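Local coordinates for synaptic vesicle glycoprotein 2C (PDB 4JRA) that is a synaptic vesicle membrane protein whose luminal domain, a right-handed pentapeptide-type beta-helix, probably serves as a neuronal receptor for botulinum neurotoxin A, at residues D105-F109 and S123-N127. Numbering follows the deposited sequence.
Sequences DNTDF and SFFHN
D105 meets F125 where two successive coils of the quadrilateral beta-helix lie over one another near its C-terminal end. The carboxylate reaches the ring at its edge, OD2 lying near the ring plane and 3.4 Å from CD2 of F125, while the two planes stand 81° apart. A carboxylate probably suits this place, since the rim of an aromatic ring carries partial positive charge on its hydrogens. D105 brings the oxygen there with CG anti to its backbone N (chi1 -175°). Beyond this pair the backbones stay close: N106 N gives F125 O a weak hydrogen bond of 3.3 Å, and N106 CA donates a CA-H...O contact to H126 O. N106 has positive phi and psi, a conformation asparagine tolerates better than most residues.

N127, the last modelled residue, spans the loop with its amide. ND2 donates a weak, bent bond to F109 O, 129° at the hydrogen. OD1 accepts a weak one of 3.5 Å from T107 OG1, the hydroxyl that makes threonine apt here. Asparagine fits because one flat group offers both donor and acceptor, though imperfectly: T107 O presses to 2.9 Å from CG of N127 and faces OD1, a fellow acceptor, without a bond.

Further out, N106 ND2 and D108 OD2 bond to D86 OD1 and S89 N on the preceding coil. The F109 ring meets F84 there and F114, further along the chain, edge-to-face. F124 stacks on F104, and F125 makes a cation-pi contact with a basic side chain of another protein's chain. Three weak bonds probably hold the chain end only lightly, while edge strand 122-125 keeps its backbone available and pairs antiparallel, through S123 and F124, with a strand of that other protein.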
loop_
_atom_site.group_PDB
_atom_site.type_symbol
_atom_site.label_atom_id
_atom_site.label_comp_id
_atom_site.label_asym_id
_atom_site.label_seq_id
_atom_site.Cartn_x
_atom_site.Cartn_y
_atom_site.Cartn_z
ATOM N N ASP D 105 2.572 -21.957 8.503
ATOM C CA ASP D 105 3.894 -21.949 7.882
ATOM C C ASP D 105 4.455 -23.363 7.757
ATOM O O ASP D 105 4.767 -23.996 8.756
ATOM C CB ASP D 105 4.832 -21.079 8.720
ATOM C CG ASP D 105 6.194 -20.918 8.101
ATOM O OD1 ASP D 105 6.834 -21.934 7.784
ATOM O OD2 ASP D 105 6.633 -19.764 7.935
ATOM N N ASN D 106 4.610 -23.846 6.530
ATOM C CA ASN D 106 5.051 -25.215 6.299
ATOM C C ASN D 106 4.121 -26.195 7.012
ATOM O O ASN D 106 4.536 -26.954 7.884
ATOM C CB ASN D 106 6.508 -25.409 6.751
ATOM C CG ASN D 106 7.160 -26.651 6.141
ATOM O OD1 ASN D 106 6.964 -26.956 4.962
ATOM N ND2 ASN D 106 7.943 -27.367 6.944
ATOM N N THR D 107 2.849 -26.146 6.640
ATOM C CA THR D 107 1.821 -26.995 7.216
ATOM C C THR D 107 1.394 -27.947 6.118
ATOM O O THR D 107 1.720 -27.722 4.962
ATOM C CB THR D 107 0.608 -26.161 7.609
ATOM O OG1 THR D 107 0.097 -25.523 6.436
ATOM C CG2 THR D 107 0.978 -25.082 8.616
ATOM N N ASP D 108 0.650 -28.991 6.456
ATOM C CA ASP D 108 0.143 -29.920 5.451
ATOM C C ASP D 108 -1.343 -29.673 5.242
ATOM O O ASP D 108 -2.063 -30.525 4.719
ATOM C CB ASP D 108 0.348 -31.348 5.933
ATOM C CG ASP D 108 -0.387 -31.627 7.210
ATOM O OD1 ASP D 108 -0.675 -30.668 7.948
ATOM O OD2 ASP D 108 -0.690 -32.803 7.482
ATOM N N PHE D 109 -1.803 -28.498 5.658
ATOM C CA PHE D 109 -3.230 -28.189 5.698
ATOM C C PHE D 109 -3.857 -28.055 4.317
ATOM O O PHE D 109 -3.309 -27.413 3.418
ATOM C CB PHE D 109 -3.470 -26.903 6.501
ATOM C CG PHE D 109 -3.195 -27.038 7.982
ATOM C CD1 PHE D 109 -3.269 -28.258 8.609
ATOM C CD2 PHE D 109 -2.860 -25.935 8.743
ATOM C CE1 PHE D 109 -3.015 -28.372 9.959
ATOM C CE2 PHE D 109 -2.601 -26.056 10.099
ATOM C CZ PHE D 109 -2.683 -27.272 10.702
ATOM N N SER D 123 -1.955 -15.387 7.449
ATOM C CA SER D 123 -0.891 -15.515 6.459
ATOM C C SER D 123 -0.619 -16.972 6.183
ATOM O O SER D 123 -0.575 -17.774 7.099
ATOM C CB SER D 123 0.380 -14.845 6.955
ATOM O OG SER D 123 0.171 -13.463 7.181
ATOM N N PHE D 124 -0.437 -17.305 4.913
ATOM C CA PHE D 124 -0.262 -18.685 4.501
ATOM C C PHE D 124 1.095 -18.873 3.836
ATOM O O PHE D 124 1.329 -18.395 2.727
ATOM C CB PHE D 124 -1.388 -19.108 3.556
ATOM C CG PHE D 124 -2.669 -19.479 4.265
ATOM C CD1 PHE D 124 -3.553 -18.504 4.699
ATOM C CD2 PHE D 124 -3.003 -20.804 4.482
ATOM C CE1 PHE D 124 -4.717 -18.846 5.342
ATOM C CE2 PHE D 124 -4.172 -21.143 5.120
ATOM C CZ PHE D 124 -5.024 -20.170 5.549
ATOM N N PHE D 125 1.980 -19.573 4.537
ATOM C CA PHE D 125 3.306 -19.879 4.033
ATOM C C PHE D 125 3.393 -21.377 3.734
ATOM O O PHE D 125 2.695 -22.188 4.345
ATOM C CB PHE D 125 4.340 -19.408 5.033
ATOM C CG PHE D 125 4.224 -17.942 5.364
ATOM C CD1 PHE D 125 3.824 -17.029 4.410
ATOM C CD2 PHE D 125 4.497 -17.476 6.630
ATOM C CE1 PHE D 125 3.716 -15.685 4.716
ATOM C CE2 PHE D 125 4.384 -16.126 6.926
ATOM C CZ PHE D 125 3.998 -15.243 5.967
ATOM N N HIS D 126 4.240 -21.729 2.773
ATOM C CA HIS D 126 3.949 -22.854 1.885
ATOM C C HIS D 126 4.211 -24.277 2.378
ATOM O O HIS D 126 5.180 -24.557 3.077
ATOM C CB HIS D 126 4.626 -22.625 0.534
ATOM C CG HIS D 126 3.783 -21.842 -0.428
ATOM N ND1 HIS D 126 3.058 -22.442 -1.434
ATOM C CD2 HIS D 126 3.537 -20.514 -0.526
ATOM C CE1 HIS D 126 2.408 -21.516 -2.118
ATOM N NE2 HIS D 126 2.680 -20.339 -1.587
ATOM N N ASN D 127 3.315 -25.170 1.962
ATOM C CA ASN D 127 3.343 -26.578 2.335
ATOM C C ASN D 127 4.424 -27.349 1.604
ATOM O O ASN D 127 4.211 -28.509 1.243
ATOM C CB ASN D 127 2.004 -27.227 1.993
ATOM C CG ASN D 127 0.817 -26.437 2.510
ATOM O OD1 ASN D 127 0.977 -25.367 3.098
ATOM N ND2 ASN D 127 -0.385 -26.960 2.289
#